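Local coordinates for protein 336aa long hypothetical dTDP-glucose 4,6-dehydratase (Pyrococcus horikoshii, PDB 2HUN) that probably acts as an NAD-dependent dTDP-glucose 4,6-dehydratase, binding the dinucleotide in a Rossmann-fold domain, at residues 24-38 with 55-69. Sequence-based numbering, arbitrary orientation.
Sequences LEKHPDWEVINIDKL and RYTFVKGDVADYELV. With NAD (nicotinamide-adenine-dinucleotide), chain C.
Ile35 carries the apolar centre: with CG1 anti to the backbone N (chi1 178°), its extended chain brings CD1 to 4.0 Å from Val69 CG2 and near Leu68 CD2, so strand 31-36 packs on the helix that follows strand 56-60. On the same sheet face, Ile33 lies alongside Val59, CG2 to CG2 at 3.8 Å. The other face holds Val32, Tyr56 and Phe58; Val32 CG1 approaches Tyr56 CD1, and Leu38 CD2 reaches Phe58 CZ at 3.9 Å.

Between the faces the two strands run parallel, their axes 18° apart. Six backbone hydrogen bonds join them, from Val32 N to Arg55 O through to Gly61 N on Asp36 O; the Val59 N to Asn34 O bond is nearly straight (177°).

At one polar end Arg55 bends at chi3 and turns one face of its guanidinium to Leu24, whose CD2 lies over the centre of that face. NH1 donates to Leu24 O at 3.0 Å, in the carbonyl plane, and more weakly to Pro28 O at 2.9 Å, joining the helix end to the turn after it. A leucine here has no N-H to offer, and Leu24 O and Pro28 O would probably lose the donor that ties the helix end and the turn to strand 56-60.

At the opposite end, the end of strand 31-36 and the loop after strand 56-60 hold the adenosine half of NAD. Asp36 OD1 accepts from O2B of the adenosine ribose at 2.6 Å and from Leu38 N, closing an Asx turn, while OD2 accepts from O3B. Asp62 OD1 accepts from adenine N6A at 2.9 Å, and Val63 N donates to N1A. The extended Lys37 chain lies across one face of the adenine, and its NZ goes on to a salt bridge with Glu85.

Strand 31-36 lies between strands 5-9 and 56-60 in the parallel part of the Rossmann sheet, with helix 14-26 over Val32 and Tyr56 and helix 96-116 against Val69.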
ATOM      1  N   LEU A  24     -13.112 -28.642   1.545  1.00 35.25           N
ATOM      2  CA  LEU A  24     -14.296 -29.496   1.507  1.00 35.85           C
ATOM      3  C   LEU A  24     -13.959 -30.938   1.863  1.00 36.86           C
ATOM      4  O   LEU A  24     -14.795 -31.670   2.389  1.00 37.73           O
ATOM      5  CB  LEU A  24     -14.955 -29.440   0.124  1.00 33.35           C
ATOM      6  CG  LEU A  24     -15.580 -28.090  -0.232  1.00 33.65           C
ATOM      7  CD1 LEU A  24     -16.124 -28.120  -1.652  1.00 33.43           C
ATOM      8  CD2 LEU A  24     -16.685 -27.770   0.761  1.00 32.92           C
ATOM      9  N   GLU A  25     -12.727 -31.344   1.589  1.00 37.75           N
ATOM     10  CA  GLU A  25     -12.311 -32.701   1.891  1.00 40.23           C
ATOM     11  C   GLU A  25     -12.046 -32.892   3.377  1.00 40.18           C
ATOM     12  O   GLU A  25     -12.420 -33.911   3.950  1.00 39.96           O
ATOM     13  CB  GLU A  25     -11.061 -33.049   1.087  1.00 42.22           C
ATOM     14  CG  GLU A  25     -10.656 -34.501   1.169  1.00 46.98           C
ATOM     15  CD  GLU A  25      -9.646 -34.872   0.103  1.00 50.03           C
ATOM     16  OE1 GLU A  25      -9.912 -34.589  -1.089  1.00 51.77           O
ATOM     17  OE2 GLU A  25      -8.592 -35.444   0.453  1.00 52.07           O
ATOM     18  N   LYS A  26     -11.413 -31.905   4.005  1.00 41.39           N
ATOM     19  CA  LYS A  26     -11.090 -31.986   5.431  1.00 42.19           C
ATOM     20  C   LYS A  26     -12.219 -31.611   6.383  1.00 41.90           C
ATOM     21  O   LYS A  26     -12.208 -32.012   7.545  1.00 41.90           O
ATOM     22  CB  LYS A  26      -9.877 -31.109   5.745  1.00 43.42           C
ATOM     23  CG  LYS A  26      -8.543 -31.826   5.628  1.00 47.49           C
ATOM     24  CD  LYS A  26      -8.328 -32.401   4.238  1.00 49.78           C
ATOM     25  CE  LYS A  26      -7.069 -33.256   4.199  1.00 50.52           C
ATOM     26  NZ  LYS A  26      -7.156 -34.380   5.171  1.00 52.27           N
ATOM     27  N   HIS A  27     -13.189 -30.842   5.900  1.00 40.68           N
ATOM     28  CA  HIS A  27     -14.292 -30.410   6.747  1.00 40.13           C
ATOM     29  C   HIS A  27     -15.653 -30.788   6.165  1.00 39.58           C
ATOM     30  O   HIS A  27     -16.259 -30.011   5.434  1.00 38.92           O
ATOM     31  CB  HIS A  27     -14.210 -28.897   6.949  1.00 39.76           C
ATOM     32  CG  HIS A  27     -12.937 -28.443   7.596  1.00 39.83           C
ATOM     33  ND1 HIS A  27     -12.648 -28.684   8.922  1.00 40.72           N
ATOM     34  CD2 HIS A  27     -11.870 -27.778   7.094  1.00 37.89           C
ATOM     35  CE1 HIS A  27     -11.459 -28.186   9.209  1.00 39.20           C
ATOM     36  NE2 HIS A  27     -10.967 -27.632   8.117  1.00 40.40           N
ATOM     37  N   PRO A  28     -16.157 -31.987   6.509  1.00 39.97           N
ATOM     38  CA  PRO A  28     -17.443 -32.525   6.047  1.00 39.00           C
ATOM     39  C   PRO A  28     -18.637 -31.578   6.155  1.00 38.60           C
ATOM     40  O   PRO A  28     -19.519 -31.589   5.300  1.00 38.84           O
ATOM     41  CB  PRO A  28     -17.643 -33.756   6.925  1.00 39.94           C
ATOM     42  CG  PRO A  28     -16.264 -34.167   7.299  1.00 40.58           C
ATOM     43  CD  PRO A  28     -15.540 -32.878   7.507  1.00 39.12           C
ATOM     44  N   ASP A  29     -18.667 -30.762   7.205  1.00 38.89           N
ATOM     45  CA  ASP A  29     -19.786 -29.848   7.421  1.00 39.81           C
ATOM     46  C   ASP A  29     -19.603 -28.405   6.979  1.00 39.38           C
ATOM     47  O   ASP A  29     -20.501 -27.579   7.157  1.00 40.86           O
ATOM     48  CB  ASP A  29     -20.198 -29.871   8.893  1.00 42.24           C
ATOM     49  CG  ASP A  29     -20.906 -31.156   9.274  1.00 45.19           C
ATOM     50  OD1 ASP A  29     -21.895 -31.507   8.598  1.00 46.44           O
ATOM     51  OD2 ASP A  29     -20.480 -31.814  10.243  1.00 49.25           O
ATOM     52  N   TRP A  30     -18.452 -28.094   6.401  1.00 37.23           N
ATOM     53  CA  TRP A  30     -18.202 -26.738   5.936  1.00 35.05           C
ATOM     54  C   TRP A  30     -18.831 -26.531   4.565  1.00 32.94           C
ATOM     55  O   TRP A  30     -19.111 -27.491   3.850  1.00 33.02           O
ATOM     56  CB  TRP A  30     -16.699 -26.474   5.853  1.00 33.31           C
ATOM     57  CG  TRP A  30     -16.034 -26.240   7.174  1.00 34.02           C
ATOM     58  CD1 TRP A  30     -16.355 -26.809   8.377  1.00 32.90           C
ATOM     59  CD2 TRP A  30     -14.867 -25.443   7.407  1.00 34.70           C
ATOM     60  NE1 TRP A  30     -15.457 -26.417   9.342  1.00 33.98           N
ATOM     61  CE2 TRP A  30     -14.534 -25.579   8.775  1.00 34.66           C
ATOM     62  CE3 TRP A  30     -14.069 -24.629   6.593  1.00 34.13           C
ATOM     63  CZ2 TRP A  30     -13.431 -24.930   9.347  1.00 34.35           C
ATOM     64  CZ3 TRP A  30     -12.971 -23.984   7.162  1.00 35.25           C
ATOM     65  CH2 TRP A  30     -12.664 -24.140   8.528  1.00 33.03           C
ATOM     66  N   GLU A  31     -19.055 -25.273   4.208  1.00 31.83           N
ATOM     67  CA  GLU A  31     -19.639 -24.931   2.919  1.00 32.46           C
ATOM     68  C   GLU A  31     -18.808 -23.850   2.240  1.00 31.13           C
ATOM     69  O   GLU A  31     -18.222 -22.992   2.901  1.00 29.58           O
ATOM     70  CB  GLU A  31     -21.070 -24.432   3.096  1.00 34.42           C
ATOM     71  CG  GLU A  31     -22.053 -25.493   3.546  1.00 40.33           C
ATOM     72  CD  GLU A  31     -23.443 -24.925   3.750  1.00 43.65           C
ATOM     73  OE1 GLU A  31     -23.972 -24.300   2.809  1.00 45.56           O
ATOM     74  OE2 GLU A  31     -24.004 -25.100   4.852  1.00 48.45           O
ATOM     75  N   VAL A  32     -18.769 -23.887   0.916  1.00 29.18           N
ATOM     76  CA  VAL A  32     -18.002 -22.916   0.165  1.00 27.05           C
ATOM     77  C   VAL A  32     -18.771 -22.238  -0.961  1.00 28.28           C
ATOM     78  O   VAL A  32     -19.489 -22.879  -1.727  1.00 29.34           O
ATOM     79  CB  VAL A  32     -16.753 -23.571  -0.450  1.00 26.67           C
ATOM     80  CG1 VAL A  32     -16.116 -22.623  -1.458  1.00 25.23           C
ATOM     81  CG2 VAL A  32     -15.759 -23.937   0.649  1.00 23.95           C
ATOM     82  N   ILE A  33     -18.621 -20.925  -1.039  1.00 26.40           N
ATOM     83  CA  ILE A  33     -19.213 -20.148  -2.105  1.00 26.34           C
ATOM     84  C   ILE A  33     -17.989 -19.566  -2.781  1.00 27.05           C
ATOM     85  O   ILE A  33     -17.223 -18.835  -2.154  1.00 26.85           O
ATOM     86  CB  ILE A  33     -20.069 -18.984  -1.601  1.00 25.91           C
ATOM     87  CG1 ILE A  33     -21.315 -19.509  -0.891  1.00 24.91           C
ATOM     88  CG2 ILE A  33     -20.445 -18.097  -2.777  1.00 25.39           C
ATOM     89  CD1 ILE A  33     -22.148 -18.413  -0.252  1.00 27.28           C
ATOM     90  N   ASN A  34     -17.798 -19.908  -4.047  1.00 27.45           N
ATOM     91  CA  ASN A  34     -16.659 -19.433  -4.812  1.00 28.88           C
ATOM     92  C   ASN A  34     -17.065 -18.322  -5.767  1.00 29.52           C
ATOM     93  O   ASN A  34     -17.873 -18.533  -6.668  1.00 30.59           O
ATOM     94  CB  ASN A  34     -16.035 -20.617  -5.580  1.00 28.59           C
ATOM     95  CG  ASN A  34     -15.049 -20.182  -6.649  1.00 29.09           C
ATOM     96  OD1 ASN A  34     -14.514 -19.080  -6.605  1.00 27.93           O
ATOM     97  ND2 ASN A  34     -14.789 -21.067  -7.610  1.00 27.28           N
ATOM     98  N   ILE A  35     -16.521 -17.129  -5.555  1.00 29.54           N
ATOM     99  CA  ILE A  35     -16.823 -16.015  -6.435  1.00 28.75           C
ATOM    100  C   ILE A  35     -15.573 -15.797  -7.272  1.00 28.77           C
ATOM    101  O   ILE A  35     -14.485 -15.572  -6.748  1.00 27.72           O
ATOM    102  CB  ILE A  35     -17.202 -14.730  -5.647  1.00 29.66           C
ATOM    103  CG1 ILE A  35     -17.465 -13.587  -6.627  1.00 28.22           C
ATOM    104  CG2 ILE A  35     -16.106 -14.366  -4.653  1.00 29.09           C
ATOM    105  CD1 ILE A  35     -17.995 -12.323  -5.979  1.00 27.64           C
ATOM    106  N   ASP A  36     -15.736 -15.920  -8.582  1.00 26.99           N
ATOM    107  CA  ASP A  36     -14.635 -15.765  -9.505  1.00 25.68           C
ATOM    108  C   ASP A  36     -15.228 -15.157 -10.745  1.00 26.73           C
ATOM    109  O   ASP A  36     -16.315 -15.503 -11.187  1.00 26.25           O
ATOM    110  CB  ASP A  36     -14.006 -17.122  -9.829  1.00 24.05           C
ATOM    111  CG  ASP A  36     -12.591 -16.999 -10.383  1.00 24.48           C
ATOM    112  OD1 ASP A  36     -12.419 -16.483 -11.502  1.00 21.48           O
ATOM    113  OD2 ASP A  36     -11.645 -17.426  -9.685  1.00 24.33           O
ATOM    114  N   LYS A  37     -14.465 -14.248 -11.303  1.00 26.96           N
ATOM    115  CA  LYS A  37     -14.845 -13.496 -12.456  1.00 26.85           C
ATOM    116  C   LYS A  37     -14.567 -14.250 -13.774  1.00 27.34           C
ATOM    117  O   LYS A  37     -15.038 -13.865 -14.851  1.00 27.36           O
ATOM    118  CB  LYS A  37     -14.079 -12.184 -12.330  1.00 27.86           C
ATOM    119  CG  LYS A  37     -12.572 -12.227 -12.624  1.00 25.93           C
ATOM    120  CD  LYS A  37     -11.967 -10.797 -12.698  1.00 25.78           C
ATOM    121  CE  LYS A  37     -10.614 -10.781 -13.425  1.00 25.72           C
ATOM    122  NZ  LYS A  37      -9.959  -9.437 -13.469  1.00 24.66           N
ATOM    123  N   LEU A  38     -13.815 -15.341 -13.653  1.00 26.25           N
ATOM    124  CA  LEU A  38     -13.423 -16.186 -14.779  1.00 28.10           C
ATOM    125  C   LEU A  38     -12.570 -15.422 -15.778  1.00 29.76           C
ATOM    126  O   LEU A  38     -12.853 -15.405 -16.977  1.00 30.71           O
ATOM    127  CB  LEU A  38     -14.652 -16.778 -15.481  1.00 27.32           C
ATOM    128  CG  LEU A  38     -15.538 -17.719 -14.649  1.00 28.37           C
ATOM    129  CD1 LEU A  38     -16.568 -18.387 -15.561  1.00 27.40           C
ATOM    130  CD2 LEU A  38     -14.675 -18.782 -13.955  1.00 27.95           C
ATOM    131  N   ARG A  55     -22.409 -28.783  -0.869  1.00 35.60           N
ATOM    132  CA  ARG A  55     -21.723 -27.830  -0.004  1.00 35.08           C
ATOM    133  C   ARG A  55     -20.982 -26.749  -0.788  1.00 35.04           C
ATOM    134  O   ARG A  55     -20.438 -25.813  -0.199  1.00 35.18           O
ATOM    135  CB  ARG A  55     -20.731 -28.565   0.895  1.00 35.69           C
ATOM    136  CG  ARG A  55     -21.351 -29.593   1.818  1.00 35.53           C
ATOM    137  CD  ARG A  55     -20.256 -30.359   2.522  1.00 36.45           C
ATOM    138  NE  ARG A  55     -19.388 -31.014   1.548  1.00 38.59           N
ATOM    139  CZ  ARG A  55     -18.176 -31.483   1.818  1.00 40.13           C
ATOM    140  NH1 ARG A  55     -17.676 -31.371   3.038  1.00 41.54           N
ATOM    141  NH2 ARG A  55     -17.464 -32.065   0.864  1.00 40.28           N
ATOM    142  N   TYR A  56     -20.970 -26.874  -2.113  1.00 34.44           N
ATOM    143  CA  TYR A  56     -20.278 -25.919  -2.974  1.00 34.14           C
ATOM    144  C   TYR A  56     -21.235 -25.100  -3.846  1.00 33.81           C
ATOM    145  O   TYR A  56     -22.203 -25.623  -4.381  1.00 33.46           O
ATOM    146  CB  TYR A  56     -19.273 -26.667  -3.864  1.00 32.84           C
ATOM    147  CG  TYR A  56     -18.568 -25.798  -4.886  1.00 32.97           C
ATOM    148  CD1 TYR A  56     -17.407 -25.097  -4.563  1.00 32.44           C
ATOM    149  CD2 TYR A  56     -19.076 -25.664  -6.177  1.00 33.89           C
ATOM    150  CE1 TYR A  56     -16.769 -24.287  -5.504  1.00 32.94           C
ATOM    151  CE2 TYR A  56     -18.452 -24.857  -7.121  1.00 34.22           C
ATOM    152  CZ  TYR A  56     -17.300 -24.173  -6.781  1.00 32.74           C
ATOM    153  OH  TYR A  56     -16.686 -23.382  -7.724  1.00 32.51           O
ATOM    154  N   THR A  57     -20.959 -23.808  -3.975  1.00 34.39           N
ATOM    155  CA  THR A  57     -21.779 -22.920  -4.795  1.00 33.10           C
ATOM    156  C   THR A  57     -20.845 -21.978  -5.535  1.00 33.39           C
ATOM    157  O   THR A  57     -19.977 -21.357  -4.919  1.00 33.84           O
ATOM    158  CB  THR A  57     -22.721 -22.043  -3.946  1.00 32.15           C
ATOM    159  OG1 THR A  57     -23.431 -22.858  -3.013  1.00 34.98           O
ATOM    160  CG2 THR A  57     -23.721 -21.329  -4.839  1.00 32.71           C
ATOM    161  N   PHE A  58     -21.013 -21.875  -6.848  1.00 33.10           N
ATOM    162  CA  PHE A  58     -20.181 -20.980  -7.639  1.00 32.15           C
ATOM    163  C   PHE A  58     -20.942 -19.731  -8.048  1.00 33.00           C
ATOM    164  O   PHE A  58     -22.066 -19.801  -8.553  1.00 31.12           O
ATOM    165  CB  PHE A  58     -19.656 -21.667  -8.899  1.00 31.65           C
ATOM    166  CG  PHE A  58     -19.017 -20.715  -9.875  1.00 32.53           C
ATOM    167  CD1 PHE A  58     -17.978 -19.879  -9.475  1.00 33.16           C
ATOM    168  CD2 PHE A  58     -19.472 -20.634 -11.186  1.00 33.96           C
ATOM    169  CE1 PHE A  58     -17.405 -18.974 -10.364  1.00 33.90           C
ATOM    170  CE2 PHE A  58     -18.904 -19.731 -12.086  1.00 33.35           C
ATOM    171  CZ  PHE A  58     -17.871 -18.900 -11.674  1.00 34.58           C
ATOM    172  N   VAL A  59     -20.314 -18.583  -7.821  1.00 33.00           N
ATOM    173  CA  VAL A  59     -20.904 -17.307  -8.177  1.00 33.73           C
ATOM    174  C   VAL A  59     -19.952 -16.554  -9.091  1.00 35.10           C
ATOM    175  O   VAL A  59     -18.853 -16.159  -8.684  1.00 33.63           O
ATOM    176  CB  VAL A  59     -21.192 -16.436  -6.930  1.00 34.59           C
ATOM    177  CG1 VAL A  59     -21.740 -15.079  -7.364  1.00 33.89           C
ATOM    178  CG2 VAL A  59     -22.192 -17.143  -6.017  1.00 33.75           C
ATOM    179  N   LYS A  60     -20.378 -16.368 -10.336  1.00 34.59           N
ATOM    180  CA  LYS A  60     -19.582 -15.649 -11.313  1.00 35.36           C
ATOM    181  C   LYS A  60     -19.764 -14.158 -11.081  1.00 35.68           C
ATOM    182  O   LYS A  60     -20.885 -13.644 -11.129  1.00 36.18           O
ATOM    183  CB  LYS A  60     -20.024 -16.022 -12.726  1.00 38.07           C
ATOM    184  CG  LYS A  60     -19.381 -15.203 -13.828  1.00 39.62           C
ATOM    185  CD  LYS A  60     -19.020 -16.092 -15.003  1.00 42.00           C
ATOM    186  CE  LYS A  60     -18.681 -15.285 -16.238  1.00 42.00           C
ATOM    187  NZ  LYS A  60     -19.917 -14.832 -16.924  1.00 45.10           N
ATOM    188  N   GLY A  61     -18.657 -13.468 -10.821  1.00 34.70           N
ATOM    189  CA  GLY A  61     -18.719 -12.040 -10.571  1.00 31.89           C
ATOM    190  C   GLY A  61     -17.387 -11.460 -10.142  1.00 32.81           C
ATOM    191  O   GLY A  61     -16.438 -12.194  -9.849  1.00 31.00           O
ATOM    192  N   ASP A  62     -17.334 -10.134 -10.092  1.00 31.66           N
ATOM    193  CA  ASP A  62     -16.137  -9.382  -9.723  1.00 32.13           C
ATOM    194  C   ASP A  62     -16.220  -8.934  -8.261  1.00 31.02           C
ATOM    195  O   ASP A  62     -17.219  -8.348  -7.856  1.00 29.67           O
ATOM    196  CB  ASP A  62     -16.040  -8.155 -10.637  1.00 34.59           C
ATOM    197  CG  ASP A  62     -14.770  -7.363 -10.436  1.00 36.01           C
ATOM    198  OD1 ASP A  62     -14.121  -7.503  -9.381  1.00 36.89           O
ATOM    199  OD2 ASP A  62     -14.433  -6.577 -11.341  1.00 39.75           O
ATOM    200  N   VAL A  63     -15.178  -9.200  -7.474  1.00 28.43           N
ATOM    201  CA  VAL A  63     -15.183  -8.791  -6.070  1.00 27.77           C
ATOM    202  C   VAL A  63     -15.363  -7.278  -5.953  1.00 28.81           C
ATOM    203  O   VAL A  63     -15.700  -6.760  -4.889  1.00 29.81           O
ATOM    204  CB  VAL A  63     -13.868  -9.181  -5.340  1.00 27.41           C
ATOM    205  CG1 VAL A  63     -13.798 -10.681  -5.162  1.00 29.17           C
ATOM    206  CG2 VAL A  63     -12.661  -8.679  -6.122  1.00 27.03           C
ATOM    207  N   ALA A  64     -15.132  -6.575  -7.055  1.00 28.61           N
ATOM    208  CA  ALA A  64     -15.279  -5.126  -7.093  1.00 30.31           C
ATOM    209  C   ALA A  64     -16.741  -4.724  -7.301  1.00 30.83           C
ATOM    210  O   ALA A  64     -17.062  -3.540  -7.375  1.00 32.64           O
ATOM    211  CB  ALA A  64     -14.420  -4.548  -8.209  1.00 29.94           C
ATOM    212  N   ASP A  65     -17.619  -5.715  -7.402  1.00 31.40           N
ATOM    213  CA  ASP A  65     -19.051  -5.479  -7.603  1.00 31.34           C
ATOM    214  C   ASP A  65     -19.684  -5.460  -6.219  1.00 30.69           C
ATOM    215  O   ASP A  65     -20.129  -6.497  -5.724  1.00 29.59           O
ATOM    216  CB  ASP A  65     -19.655  -6.621  -8.430  1.00 31.46           C
ATOM    217  CG  ASP A  65     -21.117  -6.386  -8.787  1.00 33.64           C
ATOM    218  OD1 ASP A  65     -21.781  -5.559  -8.124  1.00 31.88           O
ATOM    219  OD2 ASP A  65     -21.605  -7.049  -9.728  1.00 33.42           O
ATOM    220  N   TYR A  66     -19.726  -4.284  -5.598  1.00 30.33           N
ATOM    221  CA  TYR A  66     -20.274  -4.168  -4.251  1.00 30.96           C
ATOM    222  C   TYR A  66     -21.640  -4.818  -4.050  1.00 31.11           C
ATOM    223  O   TYR A  66     -21.810  -5.629  -3.142  1.00 31.25           O
ATOM    224  CB  TYR A  66     -20.347  -2.699  -3.808  1.00 30.98           C
ATOM    225  CG  TYR A  66     -20.693  -2.584  -2.340  1.00 31.35           C
ATOM    226  CD1 TYR A  66     -19.784  -2.987  -1.364  1.00 32.09           C
ATOM    227  CD2 TYR A  66     -21.965  -2.177  -1.929  1.00 30.80           C
ATOM    228  CE1 TYR A  66     -20.127  -2.999  -0.015  1.00 32.30           C
ATOM    229  CE2 TYR A  66     -22.320  -2.185  -0.580  1.00 32.02           C
ATOM    230  CZ  TYR A  66     -21.399  -2.601   0.369  1.00 32.45           C
ATOM    231  OH  TYR A  66     -21.752  -2.651   1.696  1.00 33.31           O
ATOM    232  N   GLU A  67     -22.608  -4.468  -4.893  1.00 31.37           N
ATOM    233  CA  GLU A  67     -23.956  -5.022  -4.779  1.00 32.56           C
ATOM    234  C   GLU A  67     -23.997  -6.544  -4.747  1.00 31.55           C
ATOM    235  O   GLU A  67     -24.760  -7.136  -3.988  1.00 30.69           O
ATOM    236  CB  GLU A  67     -24.840  -4.507  -5.923  1.00 35.46           C
ATOM    237  CG  GLU A  67     -25.110  -3.014  -5.846  1.00 38.11           C
ATOM    238  CD  GLU A  67     -25.710  -2.607  -4.508  1.00 41.79           C
ATOM    239  OE1 GLU A  67     -26.728  -3.211  -4.112  1.00 44.03           O
ATOM    240  OE2 GLU A  67     -25.167  -1.687  -3.854  1.00 42.93           O
ATOM    241  N   LEU A  68     -23.178  -7.182  -5.574  1.00 31.38           N
ATOM    242  CA  LEU A  68     -23.144  -8.634  -5.603  1.00 31.86           C
ATOM    243  C   LEU A  68     -22.369  -9.177  -4.402  1.00 32.00           C
ATOM    244  O   LEU A  68     -22.828 -10.085  -3.707  1.00 31.03           O
ATOM    245  CB  LEU A  68     -22.479  -9.118  -6.894  1.00 33.77           C
ATOM    246  CG  LEU A  68     -22.345 -10.633  -7.071  1.00 34.76           C
ATOM    247  CD1 LEU A  68     -23.703 -11.240  -7.426  1.00 35.73           C
ATOM    248  CD2 LEU A  68     -21.338 -10.917  -8.171  1.00 36.26           C
ATOM    249  N   VAL A  69     -21.196  -8.608  -4.158  1.00 31.78           N
ATOM    250  CA  VAL A  69     -20.341  -9.063  -3.067  1.00 32.27           C
ATOM    251  C   VAL A  69     -20.937  -8.929  -1.665  1.00 31.42           C
ATOM    252  O   VAL A  69     -20.791  -9.834  -0.843  1.00 30.64           O
ATOM    253  CB  VAL A  69     -18.975  -8.336  -3.112  1.00 33.94           C
ATOM    254  CG1 VAL A  69     -18.131  -8.721  -1.909  1.00 35.68           C
ATOM    255  CG2 VAL A  69     -18.247  -8.698  -4.392  1.00 33.33           C
TER
HETATM  256  PA  NAD C 801      -4.505 -17.283 -10.665  1.00 29.81           P
HETATM  257  O1A NAD C 801      -4.149 -16.269 -11.670  1.00 30.66           O
HETATM  258  O2A NAD C 801      -4.333 -18.728 -10.986  1.00 28.28           O
HETATM  259  O5B NAD C 801      -6.050 -17.062 -10.299  1.00 29.61           O
HETATM  260  C5B NAD C 801      -6.590 -15.805  -9.863  1.00 25.98           C
HETATM  261  C4B NAD C 801      -8.100 -16.062  -9.772  1.00 25.67           C
HETATM  262  O4B NAD C 801      -8.779 -14.886  -9.289  1.00 26.08           O
HETATM  263  C3B NAD C 801      -8.701 -16.386 -11.170  1.00 23.84           C
HETATM  264  O3B NAD C 801      -9.583 -17.518 -11.083  1.00 25.94           O
HETATM  265  C2B NAD C 801      -9.372 -15.061 -11.575  1.00 26.35           C
HETATM  266  O2B NAD C 801     -10.461 -15.154 -12.493  1.00 24.19           O
HETATM  267  C1B NAD C 801      -9.780 -14.484 -10.219  1.00 26.08           C
HETATM  268  N9A NAD C 801      -9.885 -13.008 -10.196  1.00 26.35           N
HETATM  269  C8A NAD C 801      -8.963 -12.098 -10.561  1.00 29.07           C
HETATM  270  N7A NAD C 801      -9.458 -10.874 -10.384  1.00 27.53           N
HETATM  271  C5A NAD C 801     -10.694 -10.984  -9.907  1.00 25.53           C
HETATM  272  C6A NAD C 801     -11.711 -10.063  -9.531  1.00 26.02           C
HETATM  273  N6A NAD C 801     -11.567  -8.747  -9.611  1.00 25.53           N
HETATM  274  N1A NAD C 801     -12.929 -10.605  -9.055  1.00 25.38           N
HETATM  275  C2A NAD C 801     -13.105 -11.994  -8.969  1.00 25.20           C
HETATM  276  N3A NAD C 801     -12.148 -12.860  -9.326  1.00 26.48           N
HETATM  277  C4A NAD C 801     -10.972 -12.357  -9.782  1.00 25.68           C
HETATM  278  O3  NAD C 801      -3.488 -17.009  -9.475  1.00 28.75           O
HETATM  279  PN  NAD C 801      -3.157 -17.669  -8.074  1.00 27.11           P
HETATM  280  O1N NAD C 801      -1.718 -18.025  -8.234  1.00 26.85           O
HETATM  281  O2N NAD C 801      -4.048 -18.807  -7.768  1.00 24.88           O
HETATM  282  O5D NAD C 801      -3.199 -16.443  -7.021  1.00 28.72           O
HETATM  283  C5D NAD C 801      -4.028 -16.413  -5.856  1.00 26.52           C
HETATM  284  C4D NAD C 801      -3.489 -15.331  -4.885  1.00 27.11           C
HETATM  285  O4D NAD C 801      -2.245 -15.748  -4.297  1.00 24.92           O
HETATM  286  C3D NAD C 801      -3.258 -13.981  -5.576  1.00 26.37           C
HETATM  287  O3D NAD C 801      -3.756 -12.932  -4.705  1.00 26.82           O
HETATM  288  C2D NAD C 801      -1.713 -13.919  -5.738  1.00 25.82           C
HETATM  289  O2D NAD C 801      -1.272 -12.559  -5.714  1.00 27.39           O
HETATM  290  C1D NAD C 801      -1.247 -14.740  -4.546  1.00 26.83           C
HETATM  291  N1N NAD C 801       0.065 -15.399  -4.714  1.00 27.36           N
HETATM  292  C2N NAD C 801       0.277 -16.464  -5.653  1.00 27.12           C
HETATM  293  C3N NAD C 801       1.554 -17.046  -5.742  1.00 28.60           C
HETATM  294  C7N NAD C 801       1.852 -18.204  -6.722  1.00 28.92           C
HETATM  295  O7N NAD C 801       2.936 -18.794  -6.633  1.00 28.14           O
HETATM  296  N7N NAD C 801       0.940 -18.553  -7.621  1.00 24.58           N
HETATM  297  C4N NAD C 801       2.609 -16.582  -4.916  1.00 27.77           C
HETATM  298  C5N NAD C 801       2.382 -15.533  -4.001  1.00 28.23           C
HETATM  299  C6N NAD C 801       1.116 -14.935  -3.888  1.00 27.58           C
HETATM  300  O   HOH W   1     -22.235 -23.263  -0.896  1.00 28.24           O